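Local atomic coordinates of protein-L-isoaspartate O-methyltransferase beta-aspartate methyltransferase (Plasmodium falciparum, PDB entry 2PBF), a protein that probably repairs damaged proteins by methylating L-isoaspartyl residues with S-adenosylmethionine, and is held here with the product S-adenosyl-L-homocysteine. Residues Asp196-Leu201 with Leu216-Phe221; Leu71-Asn76 with Lys188-Ile193; Asn11-Leu16 with Thr33-Asp38; Leu94-Ala99 with Arg131-Leu136. One frame throughout, in Å; residues are numbered along the deposited sequence.

Contact 1 of 4, residues Asp196-Leu201 with Leu216-Phe221; sequences DYTQVL and LFDVCF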
loop_
_atom_site.group_PDB
_atom_site.type_symbol
_atom_site.label_atom_id
_atom_site.label_comp_id
_atom_site.label_asym_id
_atom_site.label_seq_id
_atom_site.Cartn_x
_atom_site.Cartn_y
_atom_site.Cartn_z
ATOM N N ASP A 196 8.096 19.883 9.021
ATOM C CA ASP A 196 8.040 20.668 10.261
ATOM C C ASP A 196 7.210 19.954 11.333
ATOM O O ASP A 196 7.697 18.985 11.934
ATOM C CB ASP A 196 7.583 22.108 10.003
ATOM N N TYR A 197 5.960 20.378 11.528
ATOM C CA TYR A 197 5.128 19.886 12.643
ATOM C C TYR A 197 3.963 19.030 12.207
ATOM O O TYR A 197 3.051 18.789 12.994
ATOM C CB TYR A 197 4.590 21.059 13.494
ATOM C CG TYR A 197 5.698 21.754 14.200
ATOM C CD1 TYR A 197 6.252 21.223 15.371
ATOM C CD2 TYR A 197 6.257 22.898 13.649
ATOM C CE1 TYR A 197 7.300 21.853 15.985
ATOM C CE2 TYR A 197 7.308 23.526 14.240
ATOM C CZ TYR A 197 7.823 23.014 15.395
ATOM O OH TYR A 197 8.862 23.683 15.949
ATOM N N THR A 198 3.980 18.591 10.955
ATOM C CA THR A 198 3.000 17.643 10.472
ATOM C C THR A 198 3.655 16.509 9.680
ATOM O O THR A 198 4.860 16.554 9.394
ATOM C CB THR A 198 1.869 18.332 9.660
ATOM O OG1 THR A 198 2.370 18.779 8.400
ATOM C CG2 THR A 198 1.300 19.514 10.421
ATOM N N GLN A 199 2.886 15.447 9.423
ATOM C CA GLN A 199 3.235 14.503 8.363
ATOM C C GLN A 199 2.381 14.895 7.171
ATOM O O GLN A 199 1.178 15.083 7.310
ATOM C CB GLN A 199 2.991 13.059 8.790
ATOM C CG GLN A 199 3.858 12.619 9.974
ATOM C CD GLN A 199 3.380 11.344 10.650
ATOM O OE1 GLN A 199 2.212 10.975 10.571
ATOM N NE2 GLN A 199 4.294 10.671 11.335
ATOM N N VAL A 200 3.022 15.069 6.024
ATOM C CA VAL A 200 2.360 15.537 4.813
ATOM C C VAL A 200 2.372 14.465 3.734
ATOM O O VAL A 200 3.432 14.017 3.293
ATOM C CB VAL A 200 2.993 16.859 4.245
ATOM C CG1 VAL A 200 2.170 17.375 3.070
ATOM C CG2 VAL A 200 3.074 17.949 5.318
ATOM N N LEU A 201 1.185 14.081 3.294
ATOM C CA LEU A 201 1.070 13.108 2.225
ATOM C C LEU A 201 1.409 13.743 0.890
ATOM O O LEU A 201 0.746 14.690 0.476
ATOM C CB LEU A 201 -0.337 12.481 2.178
ATOM C CG LEU A 201 -0.475 11.201 1.339
ATOM C CD1 LEU A 201 0.098 9.993 2.081
ATOM C CD2 LEU A 201 -1.934 10.994 1.022
ATOM N N LEU A 216 -0.092 17.123 -0.743
ATOM C CA LEU A 216 -1.533 16.829 -0.718
ATOM C C LEU A 216 -2.214 17.417 0.507
ATOM O O LEU A 216 -2.839 18.464 0.419
ATOM C CB LEU A 216 -1.823 15.323 -0.875
ATOM C CG LEU A 216 -1.482 14.709 -2.251
ATOM C CD1 LEU A 216 -1.895 13.249 -2.305
ATOM C CD2 LEU A 216 -2.095 15.488 -3.435
ATOM N N PHE A 217 -2.091 16.745 1.644
ATOM C CA PHE A 217 -2.598 17.269 2.910
ATOM C C PHE A 217 -1.946 16.552 4.093
ATOM O O PHE A 217 -1.227 15.562 3.916
ATOM C CB PHE A 217 -4.120 17.134 2.968
ATOM C CG PHE A 217 -4.616 15.812 2.500
ATOM C CD1 PHE A 217 -4.407 14.668 3.262
ATOM C CD2 PHE A 217 -5.289 15.701 1.291
ATOM C CE1 PHE A 217 -4.854 13.448 2.836
ATOM C CE2 PHE A 217 -5.741 14.471 0.846
ATOM C CZ PHE A 217 -5.519 13.345 1.622
ATOM N N ASP A 218 -2.215 17.064 5.297
ATOM C CA ASP A 218 -1.669 16.520 6.516
ATOM C C ASP A 218 -2.303 15.171 6.850
ATOM O O ASP A 218 -3.497 14.966 6.639
ATOM C CB ASP A 218 -1.834 17.513 7.659
ATOM C CG ASP A 218 -1.169 18.842 7.366
ATOM O OD1 ASP A 218 -0.044 18.821 6.813
ATOM O OD2 ASP A 218 -1.780 19.901 7.662
ATOM N N VAL A 219 -1.479 14.261 7.362
ATOM C CA VAL A 219 -1.901 12.898 7.655
ATOM C C VAL A 219 -1.264 12.420 8.951
ATOM O O VAL A 219 -0.401 13.089 9.504
ATOM C CB VAL A 219 -1.547 11.901 6.495
ATOM C CG1 VAL A 219 -2.490 12.065 5.317
ATOM C CG2 VAL A 219 -0.092 12.027 6.043
ATOM N N CYS A 220 -1.715 11.269 9.441
ATOM C CA CYS A 220 -1.147 10.619 10.613
ATOM C C CYS A 220 -0.808 9.147 10.284
ATOM O O CYS A 220 -1.701 8.312 10.076
ATOM C CB CYS A 220 -2.121 10.720 11.796
ATOM S SG CYS A 220 -2.480 12.447 12.273
ATOM N N PHE A 221 0.490 8.851 10.214
ATOM C CA PHE A 221 0.977 7.519 9.905
ATOM C C PHE A 221 1.996 7.085 10.936
ATOM O O PHE A 221 2.637 7.920 11.548
ATOM C CB PHE A 221 1.657 7.512 8.545
ATOM C CG PHE A 221 0.715 7.413 7.382
ATOM C CD1 PHE A 221 0.538 6.191 6.713
ATOM C CD2 PHE A 221 0.036 8.533 6.923
ATOM C CE1 PHE A 221 -0.307 6.083 5.634
ATOM C CE2 PHE A 221 -0.820 8.443 5.839
ATOM C CZ PHE A 221 -0.993 7.228 5.182
#
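The carboxamide of Gln199 lies beside the backbone of Phe221 and serves it as another peptide group would. Its OE1 accepts from Phe221 N at 2.8 Å, in an almost straight bond with 174° at the hydrogen, while NE2 gives a longer bond to Phe221 O. Glutamine suits the place because one flat group offers both an acceptor and a donor, and this paired grip fixes how the amide is turned. It carries the link past the backbone bonds of an antiparallel beta hairpin, where Val219 N donates to Gln199 O, Leu201 N to Phe217 O and Leu216 N to Leu201 O.

On the same face as Gln199, Leu201 is the greasy centre. With CG anti to the backbone N (chi1 -165°), its two methyls part: CD2 lies 4.0 Å from Leu216 CD1 and slants toward the Phe217 ring, whereas CD1 reaches Phe221 CE2 at 4.2 Å. Val219 packs closer to the backbone, its CG1 3.8 Å from Leu201 CB; a branched residue keeps this strand pair covered there.

The other face is mixed, with buried Val200 beside polar Thr198 and Asp218. Thr198 OG1 donates to Asp218 OD1 over 2.9 Å, coming from above the carboxylate plane, 59° out of it, and Val200 CG2 rests against the same oxygen.

Helix 64-74 covers the apolar face, with Leu69 on Leu201 and Phe217 and Met66 on Phe221, while strand 187-195 continues the sheet beyond strand 198-205 and sets Pro192 against Val219 and Phe221.

Contact 2 of 4, residues Leu71-Asn76 with Lys188-Ile193; sequences LKRLIN and KLIIPI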
loop_
_atom_site.group_PDB
_atom_site.type_symbol
_atom_site.label_atom_id
_atom_site.label_comp_id
_atom_site.label_asym_id
_atom_site.label_seq_id
_atom_site.Cartn_x
_atom_site.Cartn_y
_atom_site.Cartn_z
ATOM N N LEU A 71 -5.398 4.500 -2.315
ATOM C CA LEU A 71 -5.773 3.686 -3.438
ATOM C C LEU A 71 -6.330 4.571 -4.551
ATOM O O LEU A 71 -6.080 4.314 -5.726
ATOM C CB LEU A 71 -6.800 2.645 -3.008
ATOM C CG LEU A 71 -6.953 1.290 -3.700
ATOM C CD1 LEU A 71 -5.629 0.507 -3.785
ATOM C CD2 LEU A 71 -8.011 0.451 -2.967
ATOM N N LYS A 72 -7.083 5.598 -4.165
ATOM C CA LYS A 72 -7.606 6.597 -5.106
ATOM C C LYS A 72 -6.475 7.280 -5.866
ATOM O O LYS A 72 -6.527 7.370 -7.077
ATOM C CB LYS A 72 -8.446 7.632 -4.363
ATOM C CG LYS A 72 -8.837 8.891 -5.159
ATOM C CD LYS A 72 -9.149 10.049 -4.200
ATOM C CE LYS A 72 -9.780 11.274 -4.930
ATOM N NZ LYS A 72 -8.817 11.967 -5.878
ATOM N N ARG A 73 -5.436 7.707 -5.152
ATOM C CA ARG A 73 -4.338 8.450 -5.765
ATOM C C ARG A 73 -3.575 7.585 -6.750
ATOM O O ARG A 73 -2.967 8.087 -7.708
ATOM C CB ARG A 73 -3.367 8.999 -4.721
ATOM C CG ARG A 73 -3.962 9.856 -3.613
ATOM C CD ARG A 73 -4.833 10.984 -4.132
ATOM N NE ARG A 73 -4.100 11.907 -4.980
ATOM C CZ ARG A 73 -4.432 13.184 -5.175
ATOM N NH1 ARG A 73 -5.475 13.718 -4.555
ATOM N NH2 ARG A 73 -3.703 13.930 -5.989
ATOM N N LEU A 74 -3.576 6.281 -6.490
ATOM C CA LEU A 74 -2.808 5.341 -7.297
ATOM C C LEU A 74 -3.670 4.618 -8.332
ATOM O O LEU A 74 -3.167 3.811 -9.095
ATOM C CB LEU A 74 -2.100 4.325 -6.380
ATOM C CG LEU A 74 -0.927 4.841 -5.547
ATOM C CD1 LEU A 74 -0.496 3.829 -4.529
ATOM C CD2 LEU A 74 0.239 5.279 -6.415
ATOM N N ILE A 75 -4.969 4.913 -8.359
ATOM C CA ILE A 75 -5.916 4.086 -9.093
ATOM C C ILE A 75 -5.570 3.881 -10.571
ATOM O O ILE A 75 -5.755 2.784 -11.111
ATOM C CB ILE A 75 -7.406 4.533 -8.871
ATOM C CG1 ILE A 75 -8.353 3.331 -8.970
ATOM C CG2 ILE A 75 -7.832 5.660 -9.822
ATOM C CD1 ILE A 75 -8.033 2.231 -7.972
ATOM N N ASN A 76 -5.039 4.919 -11.211
ATOM C CA ASN A 76 -4.762 4.873 -12.647
ATOM C C ASN A 76 -3.377 4.331 -12.997
ATOM O O ASN A 76 -3.124 4.044 -14.158
ATOM C CB ASN A 76 -4.952 6.248 -13.313
ATOM C CG ASN A 76 -6.358 6.760 -13.217
ATOM O OD1 ASN A 76 -6.582 7.928 -12.859
ATOM N ND2 ASN A 76 -7.330 5.903 -13.527
ATOM N N LYS A 188 3.642 6.971 -10.184
ATOM C CA LYS A 188 3.304 7.745 -8.979
ATOM C C LYS A 188 3.761 7.092 -7.673
ATOM O O LYS A 188 3.633 5.873 -7.495
ATOM C CB LYS A 188 1.801 8.038 -8.921
ATOM C CG LYS A 188 1.432 9.294 -9.683
ATOM C CD LYS A 188 0.012 9.323 -10.165
ATOM C CE LYS A 188 -0.187 10.625 -10.953
ATOM N NZ LYS A 188 -1.624 10.897 -11.213
ATOM N N LEU A 189 4.272 7.925 -6.764
ATOM C CA LEU A 189 4.701 7.529 -5.417
ATOM C C LEU A 189 3.868 8.353 -4.450
ATOM O O LEU A 189 3.812 9.583 -4.560
ATOM C CB LEU A 189 6.172 7.887 -5.199
ATOM C CG LEU A 189 7.225 7.277 -4.249
ATOM C CD1 LEU A 189 8.445 8.240 -4.234
ATOM C CD2 LEU A 189 6.798 6.960 -2.823
ATOM N N ILE A 190 3.204 7.661 -3.541
ATOM C CA ILE A 190 2.397 8.244 -2.467
ATOM C C ILE A 190 3.125 7.982 -1.154
ATOM O O ILE A 190 3.386 6.845 -0.798
ATOM C CB ILE A 190 0.984 7.585 -2.425
ATOM C CG1 ILE A 190 0.165 7.960 -3.662
ATOM C CG2 ILE A 190 0.233 7.889 -1.098
ATOM C CD1 ILE A 190 -0.133 9.443 -3.785
ATOM N N ILE A 191 3.465 9.045 -0.440
ATOM C CA ILE A 191 4.290 8.893 0.740
ATOM C C ILE A 191 4.066 10.020 1.747
ATOM O O ILE A 191 4.002 11.176 1.360
ATOM C CB ILE A 191 5.812 8.803 0.342
ATOM C CG1 ILE A 191 6.703 8.750 1.578
ATOM C CG2 ILE A 191 6.208 9.938 -0.643
ATOM C CD1 ILE A 191 8.170 8.429 1.263
ATOM N N PRO A 192 3.928 9.679 3.046
ATOM C CA PRO A 192 3.930 10.768 4.041
ATOM C C PRO A 192 5.363 11.204 4.360
ATOM O O PRO A 192 6.212 10.361 4.599
ATOM C CB PRO A 192 3.271 10.128 5.270
ATOM C CG PRO A 192 2.751 8.740 4.780
ATOM C CD PRO A 192 3.719 8.368 3.692
ATOM N N ILE A 193 5.620 12.510 4.354
ATOM C CA ILE A 193 6.932 13.049 4.765
ATOM C C ILE A 193 6.752 14.064 5.915
ATOM O O ILE A 193 5.908 14.959 5.816
ATOM C CB ILE A 193 7.716 13.637 3.555
ATOM C CG1 ILE A 193 7.913 12.554 2.466
ATOM C CG2 ILE A 193 9.094 14.226 3.993
ATOM C CD1 ILE A 193 8.079 13.074 1.070
HETATM O O HOH W 1 -3.172 10.598 -8.390
#
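Ile190 presses its outer methyl against the root of the Arg73 side chain, and here the packing is tight: CD1 comes to 3.4 Å from Arg73 CB, the two side chains crossing at about a right angle. Leu74 closes in beside them, sliding past Ile190 in the opposite direction with its CG 3.8 Å from Ile190 CG1. Its CD2 methyl reaches on to the strand backbone, 3.6 Å from Lys188 O. Isoleucine and leucine suit this buried seam, since their branches fill the angle between helix and sheet without needing polar partners.

Toward Lys188 the contact is looser and wetter. The lysine chain runs out extended beyond CG, its CD only brushing Arg73 O at 4.1 Å, and a water bridges the gap, donating to Arg73 O at 2.6 Å and accepting from Lys188 NZ at 3.2 Å. Arg73 bends at chi2 and chi3 (-52° and -61°), which carries its guanidinium away from the strand segment to a salt bridge with Glu203.

Helix 64-74 thus covers one sheet face, as in Rossmann-like methyltransferases; strand 187-195 runs between strand 163-168, whose His167 touches Leu74, and strand 198-205, which supplies Leu201 and Glu203 beside Ile190.

Contact 3 of 4, residues Asn11-Leu16 with Thr33-Asp38; sequences NHKSLL and TMLQVD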
loop_
_atom_site.group_PDB
_atom_site.type_symbol
_atom_site.label_atom_id
_atom_site.label_comp_id
_atom_site.label_asym_id
_atom_site.label_seq_id
_atom_site.Cartn_x
_atom_site.Cartn_y
_atom_site.Cartn_z
ATOM N N ASN A 11 -20.534 -4.827 8.573
ATOM C CA ASN A 11 -20.075 -5.664 7.485
ATOM C C ASN A 11 -19.186 -4.862 6.542
ATOM O O ASN A 11 -19.232 -3.621 6.512
ATOM C CB ASN A 11 -21.288 -6.245 6.759
ATOM C CG ASN A 11 -22.027 -5.209 5.971
ATOM O OD1 ASN A 11 -21.646 -4.898 4.848
ATOM N ND2 ASN A 11 -23.078 -4.636 6.561
ATOM N N HIS A 12 -18.390 -5.562 5.747
ATOM C CA HIS A 12 -17.451 -4.877 4.856
ATOM C C HIS A 12 -18.082 -3.940 3.832
ATOM O O HIS A 12 -17.588 -2.837 3.586
ATOM C CB HIS A 12 -16.561 -5.875 4.138
ATOM C CG HIS A 12 -15.502 -5.230 3.315
ATOM N ND1 HIS A 12 -14.445 -4.543 3.877
ATOM C CD2 HIS A 12 -15.334 -5.156 1.972
ATOM C CE1 HIS A 12 -13.663 -4.087 2.917
ATOM N NE2 HIS A 12 -14.184 -4.442 1.752
ATOM N N LYS A 13 -19.167 -4.385 3.220
ATOM C CA LYS A 13 -19.795 -3.622 2.153
ATOM C C LYS A 13 -20.450 -2.321 2.676
ATOM O O LYS A 13 -20.431 -1.278 2.015
ATOM C CB LYS A 13 -20.816 -4.523 1.432
ATOM C CG LYS A 13 -21.624 -3.815 0.365
ATOM C CD LYS A 13 -22.547 -4.765 -0.380
ATOM C CE LYS A 13 -23.270 -4.009 -1.510
ATOM N NZ LYS A 13 -23.996 -2.751 -1.035
ATOM N N SER A 14 -21.044 -2.403 3.866
ATOM C CA SER A 14 -21.643 -1.255 4.497
ATOM C C SER A 14 -20.581 -0.246 4.934
ATOM O O SER A 14 -20.804 0.961 4.875
ATOM C CB SER A 14 -22.523 -1.691 5.660
ATOM O OG SER A 14 -23.710 -2.341 5.205
ATOM N N LEU A 15 -19.411 -0.737 5.324
ATOM C CA LEU A 15 -18.266 0.152 5.558
ATOM C C LEU A 15 -17.953 0.985 4.317
ATOM O O LEU A 15 -17.767 2.184 4.404
ATOM C CB LEU A 15 -17.021 -0.654 6.008
ATOM C CG LEU A 15 -15.666 0.088 6.041
ATOM C CD1 LEU A 15 -15.685 1.399 6.884
ATOM C CD2 LEU A 15 -14.599 -0.853 6.511
ATOM N N LEU A 16 -17.915 0.330 3.164
ATOM C CA LEU A 16 -17.548 0.965 1.908
ATOM C C LEU A 16 -18.586 1.977 1.426
ATOM O O LEU A 16 -18.253 3.045 0.897
ATOM C CB LEU A 16 -17.270 -0.115 0.845
ATOM C CG LEU A 16 -16.059 -1.038 1.094
ATOM C CD1 LEU A 16 -15.794 -1.838 -0.161
ATOM C CD2 LEU A 16 -14.798 -0.269 1.461
ATOM N N THR A 33 -12.474 -2.518 -6.074
ATOM C CA THR A 33 -11.245 -3.136 -5.552
ATOM C C THR A 33 -11.373 -3.459 -4.067
ATOM O O THR A 33 -11.189 -4.595 -3.659
ATOM C CB THR A 33 -10.008 -2.229 -5.797
ATOM O OG1 THR A 33 -9.938 -1.878 -7.191
ATOM C CG2 THR A 33 -8.724 -2.941 -5.358
ATOM N N MET A 34 -11.678 -2.446 -3.261
ATOM C CA MET A 34 -11.863 -2.642 -1.829
ATOM C C MET A 34 -12.987 -3.634 -1.504
ATOM O O MET A 34 -12.867 -4.425 -0.569
ATOM C CB MET A 34 -12.083 -1.311 -1.124
ATOM C CG MET A 34 -10.841 -0.398 -1.161
ATOM S SD MET A 34 -10.980 1.103 -0.185
ATOM C CE MET A 34 -10.937 0.563 1.533
ATOM N N LEU A 35 -14.065 -3.599 -2.282
ATOM C CA LEU A 35 -15.163 -4.572 -2.128
ATOM C C LEU A 35 -14.656 -6.008 -2.243
ATOM O O LEU A 35 -15.116 -6.904 -1.544
ATOM C CB LEU A 35 -16.270 -4.294 -3.162
ATOM C CG LEU A 35 -17.499 -5.230 -3.122
ATOM C CD1 LEU A 35 -18.218 -5.095 -1.793
ATOM C CD2 LEU A 35 -18.441 -4.980 -4.304
ATOM N N GLN A 36 -13.683 -6.215 -3.131
ATOM C CA GLN A 36 -13.065 -7.521 -3.316
ATOM C C GLN A 36 -12.142 -7.957 -2.172
ATOM O O GLN A 36 -11.764 -9.139 -2.088
ATOM C CB GLN A 36 -12.342 -7.575 -4.673
ATOM C CG GLN A 36 -13.303 -7.538 -5.869
ATOM C CD GLN A 36 -12.587 -7.567 -7.208
ATOM O OE1 GLN A 36 -12.221 -8.622 -7.691
ATOM N NE2 GLN A 36 -12.400 -6.400 -7.815
ATOM N N VAL A 37 -11.787 -7.018 -1.288
ATOM C CA VAL A 37 -10.874 -7.297 -0.182
ATOM C C VAL A 37 -11.520 -6.957 1.190
ATOM O O VAL A 37 -11.491 -5.808 1.644
ATOM C CB VAL A 37 -9.489 -6.548 -0.360
ATOM C CG1 VAL A 37 -8.490 -7.057 0.643
ATOM C CG2 VAL A 37 -8.933 -6.736 -1.779
ATOM N N ASP A 38 -12.101 -7.968 1.833
ATOM C CA ASP A 38 -12.789 -7.816 3.097
ATOM C C ASP A 38 -11.809 -7.534 4.244
ATOM O O ASP A 38 -10.953 -8.375 4.569
ATOM C CB ASP A 38 -13.619 -9.084 3.395
ATOM C CG ASP A 38 -14.505 -8.950 4.645
ATOM O OD1 ASP A 38 -14.192 -8.164 5.557
ATOM O OD2 ASP A 38 -15.534 -9.669 4.717
#
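His12, in the first turn of helix 12-21, approaches the C-terminal end of helix 28-35, its CA 5.8 Å from that of Asp38. These first two helices of the chain pack together in the N-terminal part of the methyltransferase fold, and the histidine joins the start of one to the end of the other. Asn11 is the N-cap: its OD1 accepts from Ser14 N at 2.7 Å, and its ND2 donates in return to Ser14 OG, so a short amide and a hydroxyl close the first turn of the helix.

A chi1 of -175° swings the imidazole away from its own backbone N and out toward the other segment, where it is sandwiched. Asp38 CA sits over one face, 3.6 Å from the ring centroid and only 4° off its normal, a CH-pi contact. Leu16 CG from its own helix lies over the opposite face, toward the rim. Histidine suits this place because a flat ring fills the slot while its edge still offers an N-H. The Asp38 carboxylate turns along the CB side of the histidine and has its own partner in Tyr48. Leu16 points its CD1 methyl at the backbone of Leu35, and its CD2 packs on Met34 CB at 3.9 Å.

The ring nitrogen finishes the clasp: His12 NE2 donates to Met34 O at 2.7 Å, while Val37 N reaches that same oxygen from the opposite face of its carbonyl plane.

Contact 4 of 4, residues Leu94-Ala99 with Arg131-Leu136; sequences LTVCMA and RDKPEL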
loop_
_atom_site.group_PDB
_atom_site.type_symbol
_atom_site.label_atom_id
_atom_site.label_comp_id
_atom_site.label_asym_id
_atom_site.label_seq_id
_atom_site.Cartn_x
_atom_site.Cartn_y
_atom_site.Cartn_z
ATOM N N LEU A 94 -3.455 -3.445 1.784
ATOM C CA LEU A 94 -3.290 -2.641 0.583
ATOM C C LEU A 94 -2.552 -3.389 -0.532
ATOM O O LEU A 94 -2.820 -3.154 -1.716
ATOM C CB LEU A 94 -2.646 -1.280 0.892
ATOM C CG LEU A 94 -3.016 -0.200 -0.143
ATOM C CD1 LEU A 94 -4.477 0.285 -0.043
ATOM C CD2 LEU A 94 -2.127 0.921 0.077
ATOM N N THR A 95 -1.643 -4.286 -0.148
ATOM C CA THR A 95 -0.927 -5.112 -1.114
ATOM C C THR A 95 -1.862 -6.007 -1.924
ATOM O O THR A 95 -1.744 -6.085 -3.141
ATOM C CB THR A 95 0.175 -5.993 -0.435
ATOM O OG1 THR A 95 0.659 -5.331 0.728
ATOM C CG2 THR A 95 1.322 -6.194 -1.385
ATOM N N VAL A 96 -2.784 -6.668 -1.239
ATOM C CA VAL A 96 -3.853 -7.444 -1.876
ATOM C C VAL A 96 -4.759 -6.561 -2.757
ATOM O O VAL A 96 -5.117 -6.948 -3.870
ATOM C CB VAL A 96 -4.648 -8.240 -0.812
ATOM C CG1 VAL A 96 -5.797 -9.024 -1.436
ATOM C CG2 VAL A 96 -3.705 -9.188 -0.084
ATOM N N CYS A 97 -5.107 -5.376 -2.276
ATOM C CA CYS A 97 -5.835 -4.419 -3.099
ATOM C C CYS A 97 -5.070 -4.179 -4.413
ATOM O O CYS A 97 -5.657 -4.226 -5.489
ATOM C CB CYS A 97 -6.114 -3.103 -2.323
ATOM S SG CYS A 97 -7.522 -3.163 -1.155
ATOM N N MET A 98 -3.760 -3.970 -4.337
ATOM C CA MET A 98 -2.970 -3.811 -5.558
ATOM C C MET A 98 -2.973 -5.052 -6.464
ATOM O O MET A 98 -3.114 -4.920 -7.678
ATOM C CB MET A 98 -1.526 -3.435 -5.240
ATOM C CG MET A 98 -1.306 -2.066 -4.629
ATOM S SD MET A 98 0.445 -1.979 -4.158
ATOM C CE MET A 98 0.511 -0.265 -3.713
ATOM N N ALA A 99 -2.799 -6.244 -5.875
ATOM C CA ALA A 99 -2.879 -7.517 -6.609
ATOM C C ALA A 99 -4.200 -7.682 -7.362
ATOM O O ALA A 99 -4.231 -8.235 -8.466
ATOM C CB ALA A 99 -2.688 -8.704 -5.641
ATOM N N ARG A 131 -5.926 -17.074 4.403
ATOM C CA ARG A 131 -7.360 -17.222 4.718
ATOM C C ARG A 131 -8.274 -16.504 3.738
ATOM O O ARG A 131 -9.419 -16.943 3.521
ATOM C CB ARG A 131 -7.672 -16.840 6.171
ATOM C CG ARG A 131 -8.379 -15.498 6.429
ATOM C CD ARG A 131 -8.854 -15.409 7.916
ATOM N NE ARG A 131 -7.768 -15.788 8.832
ATOM C CZ ARG A 131 -6.841 -14.952 9.295
ATOM N NH1 ARG A 131 -6.876 -13.670 8.955
ATOM N NH2 ARG A 131 -5.874 -15.399 10.097
ATOM N N ASP A 132 -7.773 -15.425 3.132
ATOM C CA ASP A 132 -8.575 -14.643 2.201
ATOM C C ASP A 132 -8.465 -15.154 0.756
ATOM O O ASP A 132 -9.472 -15.532 0.145
ATOM C CB ASP A 132 -8.196 -13.162 2.281
ATOM C CG ASP A 132 -9.115 -12.268 1.441
ATOM O OD1 ASP A 132 -10.346 -12.539 1.351
ATOM O OD2 ASP A 132 -8.594 -11.274 0.881
ATOM N N LYS A 133 -7.248 -15.149 0.221
ATOM C CA LYS A 133 -6.982 -15.463 -1.182
ATOM C C LYS A 133 -5.700 -16.297 -1.291
ATOM O O LYS A 133 -4.652 -15.759 -1.713
ATOM C CB LYS A 133 -6.815 -14.168 -1.983
ATOM C CG LYS A 133 -8.095 -13.376 -2.152
ATOM C CD LYS A 133 -7.812 -11.942 -2.529
ATOM C CE LYS A 133 -9.095 -11.213 -2.875
ATOM N NZ LYS A 133 -9.980 -10.975 -1.689
ATOM N N PRO A 134 -5.767 -17.605 -0.916
ATOM C CA PRO A 134 -4.555 -18.424 -0.845
ATOM C C PRO A 134 -3.869 -18.552 -2.209
ATOM O O PRO A 134 -2.699 -18.877 -2.275
ATOM C CB PRO A 134 -5.069 -19.800 -0.358
ATOM C CG PRO A 134 -6.505 -19.802 -0.607
ATOM C CD PRO A 134 -6.972 -18.378 -0.557
ATOM N N GLU A 135 -4.616 -18.284 -3.278
ATOM C CA GLU A 135 -4.094 -18.357 -4.638
ATOM C C GLU A 135 -2.938 -17.372 -4.880
ATOM O O GLU A 135 -2.050 -17.644 -5.681
ATOM C CB GLU A 135 -5.229 -18.157 -5.651
ATOM C CG GLU A 135 -5.968 -16.812 -5.567
ATOM C CD GLU A 135 -7.216 -16.826 -4.678
ATOM O OE1 GLU A 135 -7.276 -17.623 -3.727
ATOM O OE2 GLU A 135 -8.140 -16.024 -4.946
ATOM N N LEU A 136 -2.956 -16.247 -4.155
ATOM C CA LEU A 136 -1.900 -15.240 -4.200
ATOM C C LEU A 136 -0.516 -15.716 -3.744
ATOM O O LEU A 136 0.477 -15.152 -4.147
ATOM C CB LEU A 136 -2.325 -13.989 -3.406
ATOM C CG LEU A 136 -3.447 -13.111 -3.998
ATOM C CD1 LEU A 136 -3.671 -11.839 -3.175
ATOM C CD2 LEU A 136 -3.144 -12.749 -5.439
#
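Asp132 OD2, which lies 4.3 Å from Val96 CG1 across the contact, is gripped by two groups: Lys133 NZ makes a salt bridge to it at 2.9 Å, on the syn side but 35° out of the carboxylate plane, and Tyr42 OH also bonds to it. The ammonium in turn donates to Gln36 O, so the lysine is anchored at its end from two directions. Its chain runs extended to CD, which lies 3.7 Å from Val96 CG1, and the bend at chi4 (70°) then turns NZ toward Asp132 OD2. Lysine suits the spot because it brings a long greasy stem as well as a charge.

Beyond the lysine the contact is wholly apolar. Leu136, in the 3-10 turn that follows helix 119-132, spreads its methyls over two residues one helical turn apart. CD1 meets Val96 CG1 at 3.9 Å, and CD2 lies 4.1 Å from Ala99 CB. Alanine, having only a methyl, probably allows the leucine close to the helix, while both branches of the valine touch CD1. Phe142 of edge strand 142-146 touches Ala99 and Leu136.

Methyl groups thus join helix 93-101 to that turn, and the charged pair probably steadies the lysine stem covering Val96.

Along the chain, contact 3 comes first and closes before the others open; contact 4 is nested within the long loop that contact 2 closes, and contact 1 follows both. Contacts 1 and 2, with centres about 14 Å apart, reach the same mixed sheet through neighbouring strands 198-205 and 187-195, and Arg73 packs on Leu216 of contact 1. Contacts 2 and 4 lie on opposite sides of the chain's centre, yet Leu71 packs on Leu94 and Cys97. Leu71 also touches Met34 of contact 3, whose Val37 packs on Cys97. Helix 64-74 therefore connects the N-terminal helices, helix 93-101 and the C-terminal hairpin within one Rossmann-like methyltransferase fold around the bound S-adenosyl-L-homocysteine.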